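Local coordinates for protein probable adenylyl-sulfate kinase (Synechocystis sp., PDB 5CB8) that catalyses the ATP-dependent 3'-phosphorylation of adenosine 5'-phosphosulfate, yielding 3'-phosphoadenylyl sulfate in the pathway of sulfate activation, at residues Lys47-Ser52 with Lys184-Leu189. Residues are numbered along the deposited sequence; the frame is centred on the assembly and turned at random.
Sequences KKLRDS and KIWQKL
The indole of Trp186 lies with one face against the side chain of Lys48, while Ser52 OG and the backbone N of Leu49 lie at its edge and Leu49 CD2 comes in obliquely. Over the face, Lys48 CE sits 3.9 Å from the centroid of the Trp186 six-membered ring, a CH-pi contact, and, nearer the backbone, Lys48 CG lies 3.5 Å from Trp186 CZ3 at the rim. The Lys48 chain runs extended as far as CE and then bends (chi4 61°), which places NZ over the Trp186 six-membered ring, 9° off its normal but 5.0 Å from the centroid, a long cation-pi contact. Near the ring plane, Ser52 OG approaches Trp186 CH2 at 3.7 Å. Leu49 CD2 packs 3.5 Å from Trp186 CZ3, the leucine and the indole pointing in opposing senses as they pass. With CG anti to the backbone N (chi1 -173°), the Trp186 side chain extends toward the end of helix 38-50; it also touches Ile195. The contact thus joins the C-terminal part of helix 38-50, which starts at the probable ATP-binding P-loop far from here, to helix 178-191, whose Ile185 and Leu189 pack on strands 26-31 and 122-127 of the parallel sheet. Across the two segments the chemistry is mainly dispersion between methylenes, a methyl and an aromatic ring, supplemented by an ammonium group whose charge would be expected to favour the electron-rich indole face, on the exposed flank of a contact whose Leu49 side is buried.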
ATOM      1  N   LYS B  47       4.253  20.057  -5.881  1.00 26.11           N
ATOM      2  CA  LYS B  47       5.231  21.103  -5.579  1.00 29.93           C
ATOM      3  C   LYS B  47       4.631  22.200  -4.709  1.00 31.37           C
ATOM      4  O   LYS B  47       5.259  22.648  -3.745  1.00 33.03           O
ATOM      5  CB  LYS B  47       5.819  21.712  -6.859  1.00 31.31           C
ATOM      6  CG  LYS B  47       6.773  22.890  -6.591  1.00 33.71           C
ATOM      7  CD  LYS B  47       7.742  23.127  -7.746  1.00 46.69           C
ATOM      8  CE  LYS B  47       8.729  24.260  -7.436  1.00 52.14           C
ATOM      9  NZ  LYS B  47       8.931  24.476  -5.969  1.00 51.74           N
ATOM     10  N   LYS B  48       3.415  22.627  -5.047  1.00 28.22           N
ATOM     11  CA  LYS B  48       2.760  23.721  -4.331  1.00 28.34           C
ATOM     12  C   LYS B  48       2.507  23.323  -2.879  1.00 32.98           C
ATOM     13  O   LYS B  48       2.721  24.113  -1.959  1.00 32.40           O
ATOM     14  CB  LYS B  48       1.447  24.104  -5.029  1.00 34.11           C
ATOM     15  CG  LYS B  48       0.891  25.474  -4.640  1.00 38.31           C
ATOM     16  CD  LYS B  48      -0.338  25.839  -5.475  1.00 35.50           C
ATOM     17  CE  LYS B  48      -0.989  27.139  -4.988  1.00 37.93           C
ATOM     18  NZ  LYS B  48      -0.074  28.310  -5.084  1.00 39.63           N
ATOM     19  N   LEU B  49       2.061  22.087  -2.682  1.00 27.34           N
ATOM     20  CA  LEU B  49       1.804  21.566  -1.346  1.00 26.33           C
ATOM     21  C   LEU B  49       3.093  21.402  -0.540  1.00 30.78           C
ATOM     22  O   LEU B  49       3.159  21.809   0.626  1.00 35.21           O
ATOM     23  CB  LEU B  49       1.058  20.238  -1.441  1.00 24.59           C
ATOM     24  CG  LEU B  49      -0.419  20.344  -1.823  1.00 26.35           C
ATOM     25  CD1 LEU B  49      -0.991  18.978  -2.183  1.00 23.84           C
ATOM     26  CD2 LEU B  49      -1.202  20.947  -0.681  1.00 27.26           C
ATOM     27  N   ARG B  50       4.115  20.816  -1.163  1.00 27.97           N
ATOM     28  CA  ARG B  50       5.393  20.599  -0.485  1.00 38.92           C
ATOM     29  C   ARG B  50       6.050  21.918  -0.098  1.00 39.63           C
ATOM     30  O   ARG B  50       6.653  22.024   0.970  1.00 38.72           O
ATOM     31  CB  ARG B  50       6.352  19.764  -1.342  1.00 33.92           C
ATOM     32  CG  ARG B  50       5.956  18.294  -1.478  1.00 40.27           C
ATOM     33  CD  ARG B  50       7.180  17.387  -1.691  1.00 54.49           C
ATOM     34  NE  ARG B  50       6.840  16.170  -2.431  1.00 53.88           N
ATOM     35  CZ  ARG B  50       6.498  15.010  -1.873  1.00 58.33           C
ATOM     36  NH1 ARG B  50       6.447  14.884  -0.552  1.00 61.86           N
ATOM     37  NH2 ARG B  50       6.206  13.966  -2.639  1.00 61.26           N
ATOM     38  N   ASP B  51       5.919  22.924  -0.958  1.00 41.59           N
ATOM     39  CA  ASP B  51       6.512  24.234  -0.685  1.00 49.17           C
ATOM     40  C   ASP B  51       5.795  24.983   0.442  1.00 45.39           C
ATOM     41  O   ASP B  51       6.279  26.009   0.919  1.00 48.28           O
ATOM     42  CB  ASP B  51       6.558  25.090  -1.957  1.00 51.37           C
ATOM     43  CG  ASP B  51       7.584  24.590  -2.968  1.00 55.98           C
ATOM     44  OD1 ASP B  51       8.406  23.710  -2.619  1.00 54.54           O
ATOM     45  OD2 ASP B  51       7.576  25.090  -4.116  1.00 57.00           O
ATOM     46  N   SER B  52       4.645  24.466   0.867  1.00 35.34           N
ATOM     47  CA  SER B  52       3.905  25.062   1.978  1.00 38.90           C
ATOM     48  C   SER B  52       4.059  24.248   3.263  1.00 39.79           C
ATOM     49  O   SER B  52       3.515  24.613   4.313  1.00 39.79           O
ATOM     50  CB  SER B  52       2.427  25.234   1.617  1.00 41.96           C
ATOM     51  OG  SER B  52       2.253  26.316   0.721  1.00 48.01           O
ATOM     52  N   LYS B 184      -7.821  25.682  -8.622  1.00 22.44           N
ATOM     53  CA  LYS B 184      -9.156  25.213  -8.252  1.00 22.08           C
ATOM     54  C   LYS B 184      -9.096  24.058  -7.254  1.00 20.63           C
ATOM     55  O   LYS B 184      -9.930  23.970  -6.350  1.00 24.75           O
ATOM     56  CB  LYS B 184      -9.974  24.808  -9.493  1.00 21.43           C
ATOM     57  CG  LYS B 184     -10.420  25.997 -10.353  1.00 27.20           C
ATOM     58  CD  LYS B 184     -11.468  25.613 -11.409  1.00 27.33           C
ATOM     59  CE  LYS B 184     -10.881  24.772 -12.536  1.00 29.61           C
ATOM     60  NZ  LYS B 184     -11.842  24.628 -13.681  1.00 24.30           N
ATOM     61  N   ILE B 185      -8.118  23.171  -7.420  1.00 19.91           N
ATOM     62  CA  ILE B 185      -7.959  22.056  -6.490  1.00 19.83           C
ATOM     63  C   ILE B 185      -7.548  22.623  -5.133  1.00 21.55           C
ATOM     64  O   ILE B 185      -8.138  22.285  -4.110  1.00 22.54           O
ATOM     65  CB  ILE B 185      -6.924  21.031  -7.000  1.00 19.23           C
ATOM     66  CG1 ILE B 185      -7.414  20.410  -8.312  1.00 17.76           C
ATOM     67  CG2 ILE B 185      -6.687  19.939  -5.972  1.00 21.76           C
ATOM     68  CD1 ILE B 185      -6.344  19.599  -9.075  1.00 17.21           C
ATOM     69  N   TRP B 186      -6.560  23.514  -5.138  1.00 20.84           N
ATOM     70  CA  TRP B 186      -6.079  24.158  -3.916  1.00 21.78           C
ATOM     71  C   TRP B 186      -7.221  24.842  -3.179  1.00 22.38           C
ATOM     72  O   TRP B 186      -7.350  24.709  -1.964  1.00 22.62           O
ATOM     73  CB  TRP B 186      -4.991  25.188  -4.259  1.00 24.08           C
ATOM     74  CG  TRP B 186      -4.293  25.791  -3.057  1.00 29.86           C
ATOM     75  CD1 TRP B 186      -4.703  26.861  -2.311  1.00 33.46           C
ATOM     76  CD2 TRP B 186      -3.050  25.357  -2.484  1.00 25.73           C
ATOM     77  NE1 TRP B 186      -3.797  27.108  -1.302  1.00 34.22           N
ATOM     78  CE2 TRP B 186      -2.775  26.198  -1.391  1.00 31.84           C
ATOM     79  CE3 TRP B 186      -2.150  24.333  -2.794  1.00 30.11           C
ATOM     80  CZ2 TRP B 186      -1.629  26.048  -0.604  1.00 36.87           C
ATOM     81  CZ3 TRP B 186      -1.018  24.186  -2.011  1.00 33.83           C
ATOM     82  CH2 TRP B 186      -0.767  25.037  -0.935  1.00 36.74           C
ATOM     83  N   GLN B 187      -8.050  25.580  -3.914  1.00 27.38           N
ATOM     84  CA  GLN B 187      -9.125  26.339  -3.287  1.00 27.74           C
ATOM     85  C   GLN B 187     -10.165  25.405  -2.677  1.00 24.18           C
ATOM     86  O   GLN B 187     -10.740  25.702  -1.627  1.00 24.41           O
ATOM     87  CB  GLN B 187      -9.784  27.295  -4.292  1.00 24.16           C
ATOM     88  CG  GLN B 187     -10.771  28.256  -3.649  1.00 31.83           C
ATOM     89  CD  GLN B 187     -10.116  29.136  -2.602  1.00 34.59           C
ATOM     90  OE1 GLN B 187      -9.073  29.744  -2.851  1.00 35.10           O
ATOM     91  NE2 GLN B 187     -10.720  29.200  -1.420  1.00 29.15           N
ATOM     92  N   LYS B 188     -10.401  24.274  -3.333  1.00 22.92           N
ATOM     93  CA  LYS B 188     -11.343  23.288  -2.813  1.00 24.83           C
ATOM     94  C   LYS B 188     -10.810  22.701  -1.505  1.00 27.68           C
ATOM     95  O   LYS B 188     -11.563  22.499  -0.540  1.00 22.12           O
ATOM     96  CB  LYS B 188     -11.585  22.182  -3.844  1.00 25.53           C
ATOM     97  CG  LYS B 188     -12.588  21.119  -3.398  1.00 21.07           C
ATOM     98  CD  LYS B 188     -13.967  21.726  -3.110  1.00 27.93           C
ATOM     99  CE  LYS B 188     -14.638  22.219  -4.382  1.00 32.83           C
ATOM    100  NZ  LYS B 188     -16.022  22.744  -4.146  1.00 40.25           N
ATOM    101  N   LEU B 189      -9.507  22.431  -1.474  1.00 22.85           N
ATOM    102  CA  LEU B 189      -8.855  21.957  -0.251  1.00 21.87           C
ATOM    103  C   LEU B 189      -8.971  22.980   0.882  1.00 23.38           C
ATOM    104  O   LEU B 189      -9.131  22.615   2.054  1.00 25.07           O
ATOM    105  CB  LEU B 189      -7.384  21.660  -0.521  1.00 22.98           C
ATOM    106  CG  LEU B 189      -7.061  20.444  -1.381  1.00 23.13           C
ATOM    107  CD1 LEU B 189      -5.577  20.445  -1.712  1.00 21.75           C
ATOM    108  CD2 LEU B 189      -7.459  19.159  -0.665  1.00 22.72           C
TER